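Local coordinates for cocosin 1 acidic chain (Cocos nucifera, PDB 5WPW), which serves as a seed storage protein of the 11S globulin family, a hexamer that forms a nutrient reservoir in the coconut and is a potential food allergen, at residues 396-399 and 400-404; 148-151 and 152-156; 198-201 and 202-205. The protein carries 2 engineered substitutions. All blocks are in the same frame, centred on the assembly; numbering follows the deposited sequence.

Contact 1 (396-399 and 400-404); sequences SRDE and ARRVK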
ATOM      1  N   SER A 396      36.427  32.324   1.308  1.00 35.02           N
ATOM      2  CA  SER A 396      35.902  33.456   2.045  1.00 36.01           C
ATOM      3  C   SER A 396      34.384  33.384   2.075  1.00 36.11           C
ATOM      4  O   SER A 396      33.766  32.702   1.262  1.00 35.14           O
ATOM      5  CB  SER A 396      36.345  34.765   1.388  1.00 32.71           C
ATOM      6  OG  SER A 396      35.586  34.993   0.206  1.00 33.79           O
ATOM      7  N   ARG A 397      33.778  34.128   3.007  1.00 32.83           N
ATOM      8  CA  ARG A 397      32.322  34.261   2.999  1.00 36.49           C
ATOM      9  C   ARG A 397      31.810  34.800   1.660  1.00 39.90           C
ATOM     10  O   ARG A 397      30.797  34.316   1.140  1.00 32.34           O
ATOM     11  CB  ARG A 397      31.872  35.144   4.171  1.00 33.80           C
ATOM     12  CG  ARG A 397      30.377  35.329   4.306  1.00 36.83           C
ATOM     13  CD  ARG A 397      30.008  35.990   5.625  1.00 41.64           C
ATOM     14  NE  ARG A 397      30.019  35.059   6.744  1.00 45.01           N
ATOM     15  CZ  ARG A 397      31.066  34.859   7.538  1.00 49.28           C
ATOM     16  NH1 ARG A 397      30.987  33.994   8.548  1.00 39.89           N
ATOM     17  NH2 ARG A 397      32.191  35.536   7.330  1.00 55.19           N
ATOM     18  N   ASP A 398      32.501  35.792   1.075  1.00 38.35           N
ATOM     19  CA  ASP A 398      32.084  36.316  -0.225  1.00 36.80           C
ATOM     20  C   ASP A 398      32.133  35.237  -1.304  1.00 34.13           C
ATOM     21  O   ASP A 398      31.190  35.085  -2.087  1.00 38.11           O
ATOM     22  CB  ASP A 398      32.960  37.511  -0.632  1.00 36.23           C
ATOM     23  CG  ASP A 398      32.531  38.135  -1.972  1.00 41.06           C
ATOM     24  OD1 ASP A 398      31.400  38.653  -2.063  1.00 37.38           O
ATOM     25  OD2 ASP A 398      33.328  38.111  -2.936  1.00 45.17           O
ATOM     26  N   GLU A 399      33.249  34.513  -1.388  1.00 33.98           N
ATOM     27  CA  GLU A 399      33.380  33.438  -2.361  1.00 35.07           C
ATOM     28  C   GLU A 399      32.301  32.374  -2.136  1.00 37.20           C
ATOM     29  O   GLU A 399      31.634  31.935  -3.083  1.00 31.09           O
ATOM     30  CB  GLU A 399      34.782  32.818  -2.262  1.00 37.83           C
ATOM     31  CG  GLU A 399      35.969  33.748  -2.620  1.00 38.25           C
ATOM     32  CD  GLU A 399      37.340  33.046  -2.532  1.00 44.21           C
ATOM     33  OE1 GLU A 399      37.715  32.566  -1.436  1.00 42.88           O
ATOM     34  OE2 GLU A 399      38.050  32.975  -3.562  1.00 43.69           O
ATOM     35  N   ALA A 400      32.103  31.969  -0.876  1.00 34.50           N
ATOM     36  CA  ALA A 400      31.021  31.040  -0.527  1.00 36.72           C
ATOM     37  C   ALA A 400      29.671  31.528  -1.046  1.00 39.91           C
ATOM     38  O   ALA A 400      28.931  30.775  -1.694  1.00 37.01           O
ATOM     39  CB  ALA A 400      30.961  30.847   0.990  1.00 31.52           C
ATOM     40  N   ARG A 401      29.337  32.799  -0.786  1.00 35.23           N
ATOM     41  CA  ARG A 401      28.042  33.303  -1.237  1.00 32.01           C
ATOM     42  C   ARG A 401      27.967  33.399  -2.755  1.00 36.05           C
ATOM     43  O   ARG A 401      26.871  33.312  -3.325  1.00 37.48           O
ATOM     44  CB  ARG A 401      27.741  34.661  -0.600  1.00 38.10           C
ATOM     45  CG  ARG A 401      27.182  34.551   0.811  1.00 39.52           C
ATOM     46  CD  ARG A 401      26.991  35.921   1.469  1.00 43.40           C
ATOM     47  NE  ARG A 401      25.770  36.603   1.029  1.00 48.60           N
ATOM     48  CZ  ARG A 401      24.537  36.243   1.385  1.00 50.11           C
ATOM     49  NH1 ARG A 401      23.494  36.926   0.941  1.00 47.34           N
ATOM     50  NH2 ARG A 401      24.343  35.204   2.188  1.00 52.08           N
ATOM     51  N   ARG A 402      29.100  33.585  -3.431  1.00 37.95           N
ATOM     52  CA  ARG A 402      29.057  33.601  -4.890  1.00 35.53           C
ATOM     53  C   ARG A 402      28.821  32.199  -5.435  1.00 34.77           C
ATOM     54  O   ARG A 402      28.062  32.014  -6.392  1.00 37.43           O
ATOM     55  CB  ARG A 402      30.347  34.189  -5.454  1.00 36.93           C
ATOM     56  CG  ARG A 402      30.309  35.704  -5.589  1.00 37.27           C
ATOM     57  CD  ARG A 402      31.629  36.331  -5.185  1.00 41.63           C
ATOM     58  NE  ARG A 402      32.710  36.013  -6.110  1.00 44.18           N
ATOM     59  CZ  ARG A 402      33.994  35.991  -5.769  1.00 45.95           C
ATOM     60  NH1 ARG A 402      34.358  36.278  -4.516  1.00 48.19           N
ATOM     61  NH2 ARG A 402      34.917  35.683  -6.670  1.00 48.43           N
ATOM     62  N   VAL A 403      29.460  31.199  -4.832  1.00 40.40           N
ATOM     63  CA  VAL A 403      29.229  29.820  -5.247  1.00 37.47           C
ATOM     64  C   VAL A 403      27.773  29.438  -5.009  1.00 40.77           C
ATOM     65  O   VAL A 403      27.152  28.735  -5.820  1.00 38.49           O
ATOM     66  CB  VAL A 403      30.200  28.883  -4.510  1.00 37.94           C
ATOM     67  CG1 VAL A 403      29.674  27.456  -4.477  1.00 33.33           C
ATOM     68  CG2 VAL A 403      31.584  28.938  -5.135  1.00 37.53           C
ATOM     69  N   LYS A 404      27.190  29.938  -3.920  1.00 36.04           N
ATOM     70  CA  LYS A 404      25.871  29.517  -3.470  1.00 39.83           C
ATOM     71  C   LYS A 404      24.733  30.292  -4.132  1.00 39.56           C
ATOM     72  O   LYS A 404      23.701  29.704  -4.482  1.00 39.17           O
ATOM     73  CB  LYS A 404      25.816  29.641  -1.945  1.00 40.03           C
ATOM     74  CG  LYS A 404      24.481  29.458  -1.308  1.00 41.04           C
ATOM     75  CD  LYS A 404      24.694  29.100   0.164  1.00 34.31           C
ATOM     76  CE  LYS A 404      23.396  29.133   0.931  1.00 37.76           C
ATOM     77  NZ  LYS A 404      23.640  28.795   2.358  1.00 33.15           N
TER
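The peptide N-H groups of A400, R401, R402 and V403 reach back four residues to the carbonyls of S396, R397, D398 and E399, the i to i+4 pattern of the first turns of helix 397-405. A capping box closes its N-terminus. S396 sits at the N-cap: its OG accepts from E399 N at 2.9 Å, and its own N gives a nearly straight bond (174°) to E399 OE1, which receives it on the lone pair turned away from the other oxygen. The E399 chain, extended beyond CG, carries OE1 to S396 N. Further along, D398 and R402 form an i to i+4 salt bridge. D398 CG stands anti to the backbone N, which sets the carboxylate beside the R402 side chain one turn on, while R402 bends at chi2 and chi3 and swings its guanidinium back toward the N-terminus. R402 NH1 lies 3.5 Å from E399 CG as it passes that side chain. Its other amino group, NH2, bonds to N195 OD1 of a neighbouring subunit, another copy of this protein, so the guanidinium ties this helix to a neighbour. R397 turns elsewhere, to a salt bridge with E387, and A400 packs on M390 of helix 386-393. V403 rests on L202 of the same neighbouring subunit. At the salt bridge itself, R402 NH1 meets D398 OD2 at 2.6 Å from above the carboxylate plane, some 40° out of it; OD2 is in turn tilted out of the guanidinium plane, and the N-H...O angle is a bent 130°.

Contact 2 (148-151 and 152-156); sequences QLDR and SHRQF
The guanidinium of R154 has L149 CD1 over one face, 4.3 Å above the plane and offset toward the rim, and the carboxylate of D150 at its edge. The same L149 CD1 also lies at the edge of the F156 ring, 4.2 Å from CZ, so one methyl group serves both flat groups. Bends at chi2 and chi3 curl the R154 chain back so that NH1 donates to D150 OD1 at 2.7 Å. OD1 lies in the guanidinium plane, whereas NH1 approaches on the syn side of OD1 but somewhat out of the carboxylate plane, the two planes being turned 47° apart. The other carboxylate oxygen, D150 OD2, takes the hydroxyl of S152 at 2.8 Å, met from above the carboxylate plane. With both oxygens gripped, the carboxylate's rotation is largely fixed. The third subunit adds to the network: its R4 makes a salt bridge to D150 OD2, its D325 one to R154 NH2, and its C3 carbonyl accepts from R154 NH1. Such alternation of charges probably stabilises the buried pair at the subunit boundary. The backbone makes the turn between the partners through R151, with S152 N weakly bonded to D150 O at 2.9 Å. The arrangement is that of an inverse gamma turn centred on R151, in the loop that leads into strand 155-157 of the N-terminal cupin domain.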
ATOM      1  N   GLN A 148      12.914 -13.255 -14.373  1.00 23.62           N
ATOM      2  CA  GLN A 148      13.503 -14.314 -13.572  1.00 26.09           C
ATOM      3  C   GLN A 148      14.384 -15.253 -14.394  1.00 30.86           C
ATOM      4  O   GLN A 148      14.846 -16.261 -13.860  1.00 28.68           O
ATOM      5  CB  GLN A 148      12.408 -15.104 -12.849  1.00 25.95           C
ATOM      6  CG  GLN A 148      11.405 -14.237 -12.070  1.00 29.50           C
ATOM      7  CD  GLN A 148      10.526 -15.060 -11.127  1.00 26.47           C
ATOM      8  OE1 GLN A 148      10.869 -16.181 -10.779  1.00 29.51           O
ATOM      9  NE2 GLN A 148       9.398 -14.492 -10.711  1.00 26.81           N
ATOM     10  N   LEU A 149      14.633 -14.945 -15.672  1.00 28.46           N
ATOM     11  CA  LEU A 149      15.634 -15.675 -16.450  1.00 28.57           C
ATOM     12  C   LEU A 149      17.018 -15.070 -16.260  1.00 34.17           C
ATOM     13  O   LEU A 149      17.295 -14.469 -15.215  1.00 37.67           O
ATOM     14  CB  LEU A 149      15.254 -15.705 -17.929  1.00 30.51           C
ATOM     15  CG  LEU A 149      13.885 -16.282 -18.264  1.00 24.99           C
ATOM     16  CD1 LEU A 149      13.571 -16.137 -19.734  1.00 27.62           C
ATOM     17  CD2 LEU A 149      13.786 -17.755 -17.822  1.00 30.46           C
ATOM     18  N   ASP A 150      17.898 -15.219 -17.246  1.00 38.92           N
ATOM     19  CA  ASP A 150      19.226 -14.627 -17.153  1.00 39.17           C
ATOM     20  C   ASP A 150      19.166 -13.127 -17.455  1.00 34.48           C
ATOM     21  O   ASP A 150      18.182 -12.609 -17.989  1.00 32.41           O
ATOM     22  CB  ASP A 150      20.195 -15.329 -18.112  1.00 43.23           C
ATOM     23  CG  ASP A 150      19.568 -15.604 -19.473  1.00 42.86           C
ATOM     24  OD1 ASP A 150      18.511 -16.262 -19.524  1.00 45.80           O
ATOM     25  OD2 ASP A 150      20.124 -15.156 -20.491  1.00 44.59           O
ATOM     26  N   ARG A 151      20.255 -12.428 -17.120  1.00 37.71           N
ATOM     27  CA  ARG A 151      20.379 -10.987 -17.344  1.00 33.84           C
ATOM     28  C   ARG A 151      20.764 -10.698 -18.800  1.00 33.86           C
ATOM     29  O   ARG A 151      21.804 -10.124 -19.104  1.00 40.69           O
ATOM     30  CB  ARG A 151      21.409 -10.385 -16.393  1.00 33.76           C
ATOM     31  CG  ARG A 151      20.903  -9.961 -15.024  1.00 42.77           C
ATOM     32  CD  ARG A 151      21.688  -8.714 -14.498  1.00 45.84           C
ATOM     33  NE  ARG A 151      23.095  -8.724 -14.918  1.00 51.86           N
ATOM     34  CZ  ARG A 151      23.866  -7.643 -15.070  1.00 52.19           C
ATOM     35  NH1 ARG A 151      23.389  -6.428 -14.834  1.00 46.29           N
ATOM     36  NH2 ARG A 151      25.129  -7.784 -15.461  1.00 47.54           N
ATOM     37  N   SER A 152      19.913 -11.143 -19.715  1.00 35.34           N
ATOM     38  CA  SER A 152      20.074 -10.812 -21.126  1.00 32.97           C
ATOM     39  C   SER A 152      18.684 -10.713 -21.722  1.00 32.11           C
ATOM     40  O   SER A 152      17.717 -11.206 -21.138  1.00 31.64           O
ATOM     41  CB  SER A 152      20.925 -11.850 -21.867  1.00 38.52           C
ATOM     42  OG  SER A 152      20.149 -12.971 -22.273  1.00 42.35           O
ATOM     43  N   HIS A 153      18.591 -10.065 -22.884  1.00 31.19           N
ATOM     44  CA  HIS A 153      17.320  -9.911 -23.584  1.00 28.96           C
ATOM     45  C   HIS A 153      16.940 -11.209 -24.293  1.00 34.41           C
ATOM     46  O   HIS A 153      17.557 -11.574 -25.297  1.00 35.33           O
ATOM     47  CB  HIS A 153      17.388  -8.786 -24.608  1.00 29.44           C
ATOM     48  CG  HIS A 153      16.104  -8.605 -25.353  1.00 31.67           C
ATOM     49  ND1 HIS A 153      16.045  -8.134 -26.645  1.00 33.60           N
ATOM     50  CD2 HIS A 153      14.826  -8.853 -24.983  1.00 31.63           C
ATOM     51  CE1 HIS A 153      14.783  -8.074 -27.034  1.00 28.38           C
ATOM     52  NE2 HIS A 153      14.025  -8.516 -26.047  1.00 35.86           N
ATOM     53  N   ARG A 154      15.917 -11.899 -23.792  1.00 30.45           N
ATOM     54  CA  ARG A 154      15.357 -13.069 -24.459  1.00 28.78           C
ATOM     55  C   ARG A 154      14.045 -12.638 -25.109  1.00 36.56           C
ATOM     56  O   ARG A 154      13.081 -12.291 -24.410  1.00 30.81           O
ATOM     57  CB  ARG A 154      15.123 -14.231 -23.484  1.00 33.76           C
ATOM     58  CG  ARG A 154      16.153 -14.403 -22.349  1.00 37.40           C
ATOM     59  CD  ARG A 154      17.208 -15.490 -22.620  1.00 39.14           C
ATOM     60  NE  ARG A 154      16.631 -16.770 -23.051  1.00 35.03           N
ATOM     61  CZ  ARG A 154      16.684 -17.915 -22.373  1.00 36.69           C
ATOM     62  NH1 ARG A 154      17.293 -17.991 -21.199  1.00 34.76           N
ATOM     63  NH2 ARG A 154      16.132 -19.008 -22.891  1.00 32.85           N
ATOM     64  N   GLN A 155      14.005 -12.679 -26.440  1.00 34.74           N
ATOM     65  CA  GLN A 155      12.814 -12.371 -27.219  1.00 33.03           C
ATOM     66  C   GLN A 155      12.188 -13.652 -27.761  1.00 30.75           C
ATOM     67  O   GLN A 155      12.882 -14.478 -28.359  1.00 27.12           O
ATOM     68  CB  GLN A 155      13.147 -11.425 -28.378  1.00 32.07           C
ATOM     69  CG  GLN A 155      11.967 -10.609 -28.863  1.00 38.12           C
ATOM     70  CD  GLN A 155      12.045 -10.272 -30.341  1.00 37.96           C
ATOM     71  OE1 GLN A 155      12.838 -10.856 -31.080  1.00 47.73           O
ATOM     72  NE2 GLN A 155      11.222  -9.335 -30.780  1.00 39.93           N
ATOM     73  N   PHE A 156      10.878 -13.794 -27.558  1.00 23.79           N
ATOM     74  CA  PHE A 156      10.100 -14.965 -27.944  1.00 22.77           C
ATOM     75  C   PHE A 156       9.154 -14.534 -29.050  1.00 24.97           C
ATOM     76  O   PHE A 156       8.164 -13.850 -28.784  1.00 25.68           O
ATOM     77  CB  PHE A 156       9.310 -15.530 -26.759  1.00 25.09           C
ATOM     78  CG  PHE A 156      10.167 -16.017 -25.603  1.00 24.90           C
ATOM     79  CD1 PHE A 156      10.844 -15.126 -24.793  1.00 28.76           C
ATOM     80  CD2 PHE A 156      10.269 -17.380 -25.323  1.00 22.37           C
ATOM     81  CE1 PHE A 156      11.619 -15.595 -23.713  1.00 27.21           C
ATOM     82  CE2 PHE A 156      11.023 -17.847 -24.262  1.00 27.76           C
ATOM     83  CZ  PHE A 156      11.705 -16.959 -23.456  1.00 25.75           C
TER

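Contact 3 (198-201 and 202-205); sequences LARK and LQCR
Bends at chi2 (-42°) and chi3 (-52°) curl R200 along its helix toward the C-terminal end, where its guanidinium meets Q203 and R205. Q203, extended beyond CG, brings its amide over one face of that group, steeply tilted with the two planes 59° apart; the very close approach of OE1 is doubtful, and no hydrogen bond joins the pair. T185 OG1 takes the hydrogen bond from R200 NH1, and Q203 NE2 donates to L180 O. R205 comes in at the guanidinium's edge with its aliphatic part, and the two guanidinium planes are almost perpendicular. Beneath these side chains helix 196-202 runs out. L202 N still bonds to L198 O at 3.0 Å, Q203 N has only weak bonds to A199 O and R200 O, and C204 N turns to K201 O at 3.1 Å. C204 is the first residue to leave the helical backbone region, with positive phi. Across the interface, L202 and C204 pack on Y393 of the third subunit. R200 NH2 and R205 NE, both cationic groups, lie 3.6 Å apart, which should cost some electrostatic energy; the bond of R200 NH1 to T185, at the start of helix 185-192, may offset part of it.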
ATOM      1  N   LEU A 198      -2.269 -26.271 -42.084  1.00 45.06           N
ATOM      2  CA  LEU A 198      -2.323 -24.966 -41.444  1.00 44.19           C
ATOM      3  C   LEU A 198      -1.375 -24.885 -40.250  1.00 42.22           C
ATOM      4  O   LEU A 198      -0.674 -23.879 -40.079  1.00 41.37           O
ATOM      5  CB  LEU A 198      -3.756 -24.666 -41.023  1.00 39.65           C
ATOM      6  CG  LEU A 198      -4.035 -23.249 -40.558  1.00 40.37           C
ATOM      7  CD1 LEU A 198      -3.533 -22.251 -41.586  1.00 36.00           C
ATOM      8  CD2 LEU A 198      -5.529 -23.083 -40.292  1.00 40.51           C
ATOM      9  N   ALA A 199      -1.334 -25.926 -39.414  1.00 44.87           N
ATOM     10  CA  ALA A 199      -0.411 -25.913 -38.284  1.00 44.92           C
ATOM     11  C   ALA A 199       1.036 -25.804 -38.752  1.00 46.10           C
ATOM     12  O   ALA A 199       1.838 -25.114 -38.112  1.00 44.86           O
ATOM     13  CB  ALA A 199      -0.616 -27.156 -37.415  1.00 44.20           C
ATOM     14  N   ARG A 200       1.381 -26.432 -39.885  1.00 43.40           N
ATOM     15  CA  ARG A 200       2.727 -26.271 -40.435  1.00 46.68           C
ATOM     16  C   ARG A 200       3.002 -24.835 -40.838  1.00 43.81           C
ATOM     17  O   ARG A 200       4.130 -24.352 -40.674  1.00 46.89           O
ATOM     18  CB  ARG A 200       2.949 -27.172 -41.654  1.00 48.92           C
ATOM     19  CG  ARG A 200       3.270 -28.613 -41.376  1.00 50.02           C
ATOM     20  CD  ARG A 200       4.264 -28.812 -40.233  1.00 55.75           C
ATOM     21  NE  ARG A 200       5.531 -28.075 -40.276  1.00 62.36           N
ATOM     22  CZ  ARG A 200       6.529 -28.323 -39.426  1.00 63.81           C
ATOM     23  NH1 ARG A 200       6.377 -29.248 -38.493  1.00 61.10           N
ATOM     24  NH2 ARG A 200       7.655 -27.632 -39.459  1.00 67.24           N
ATOM     25  N   LYS A 201       2.008 -24.162 -41.428  1.00 39.27           N
ATOM     26  CA  LYS A 201       2.214 -22.778 -41.843  1.00 42.94           C
ATOM     27  C   LYS A 201       2.393 -21.852 -40.639  1.00 39.67           C
ATOM     28  O   LYS A 201       3.109 -20.847 -40.729  1.00 42.85           O
ATOM     29  CB  LYS A 201       1.060 -22.293 -42.727  1.00 44.36           C
ATOM     30  CG  LYS A 201       0.916 -23.068 -44.058  1.00 47.58           C
ATOM     31  CD  LYS A 201      -0.371 -22.706 -44.828  1.00 49.04           C
ATOM     32  CE  LYS A 201      -0.286 -21.334 -45.509  1.00 55.09           C
ATOM     33  NZ  LYS A 201       0.763 -21.244 -46.572  1.00 53.37           N
ATOM     34  N   LEU A 202       1.765 -22.167 -39.511  1.00 41.97           N
ATOM     35  CA  LEU A 202       1.982 -21.345 -38.327  1.00 39.47           C
ATOM     36  C   LEU A 202       3.431 -21.398 -37.870  1.00 42.53           C
ATOM     37  O   LEU A 202       3.935 -20.422 -37.309  1.00 38.49           O
ATOM     38  CB  LEU A 202       1.052 -21.777 -37.199  1.00 38.21           C
ATOM     39  CG  LEU A 202      -0.381 -21.304 -37.407  1.00 41.30           C
ATOM     40  CD1 LEU A 202      -1.274 -21.979 -36.404  1.00 42.53           C
ATOM     41  CD2 LEU A 202      -0.504 -19.780 -37.312  1.00 35.91           C
ATOM     42  N   GLN A 203       4.123 -22.512 -38.125  1.00 38.52           N
ATOM     43  CA  GLN A 203       5.508 -22.671 -37.710  1.00 42.49           C
ATOM     44  C   GLN A 203       6.493 -21.886 -38.572  1.00 45.81           C
ATOM     45  O   GLN A 203       7.676 -21.821 -38.217  1.00 44.34           O
ATOM     46  CB  GLN A 203       5.866 -24.157 -37.687  1.00 44.91           C
ATOM     47  CG  GLN A 203       5.225 -24.877 -36.508  1.00 45.68           C
ATOM     48  CD  GLN A 203       5.450 -26.370 -36.509  1.00 47.65           C
ATOM     49  OE1 GLN A 203       5.089 -27.057 -37.454  1.00 50.74           O
ATOM     50  NE2 GLN A 203       6.016 -26.883 -35.435  1.00 39.86           N
ATOM     51  N   CYS A 204       6.032 -21.284 -39.674  1.00 43.88           N
ATOM     52  CA  CYS A 204       6.792 -20.272 -40.421  1.00 44.87           C
ATOM     53  C   CYS A 204       8.160 -20.795 -40.864  1.00 46.04           C
ATOM     54  O   CYS A 204       9.163 -20.081 -40.802  1.00 41.56           O
ATOM     55  CB  CYS A 204       6.948 -18.982 -39.601  1.00 43.96           C
ATOM     56  SG  CYS A 204       5.421 -18.036 -39.360  1.00 47.95           S
ATOM     57  N   ARG A 205       8.188 -22.041 -41.347  1.00 47.10           N
ATOM     58  CA  ARG A 205       9.447 -22.744 -41.600  1.00 48.23           C
ATOM     59  C   ARG A 205      10.400 -21.952 -42.485  1.00 47.07           C
ATOM     60  O   ARG A 205      11.563 -21.739 -42.129  1.00 50.74           O
ATOM     61  CB  ARG A 205       9.162 -24.082 -42.255  1.00 57.80           C
ATOM     62  CG  ARG A 205       8.592 -25.103 -41.347  1.00 58.58           C
ATOM     63  CD  ARG A 205       8.663 -26.437 -42.055  1.00 69.34           C
ATOM     64  NE  ARG A 205      10.013 -26.989 -42.108  1.00 72.40           N
ATOM     65  CZ  ARG A 205      10.394 -27.923 -42.974  1.00 72.39           C
ATOM     66  NH1 ARG A 205       9.520 -28.414 -43.839  1.00 74.42           N
ATOM     67  NH2 ARG A 205      11.640 -28.377 -42.968  1.00 73.77           N
TER

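Along the chain, contact 2 comes first, then contact 3, and contact 1 last. Contacts 2 and 3 lie on the same side of the chain's centre, their centres 25 Å apart, and both touch the third subunit: contact 2 in the loop entering strand 155-157, contact 3 at the end of helix 196-202. Contact 1 lies on helix 397-405, between strands 371-373 and 413-414; its centre is 52 Å from that of contact 2 and 73 Å from that of contact 3, which is on the opposite side of the chain's centre. Between subunits, however, helix 397-405 of one copy packs on the end of helix 196-202 of another, uniting copies within the hexamer.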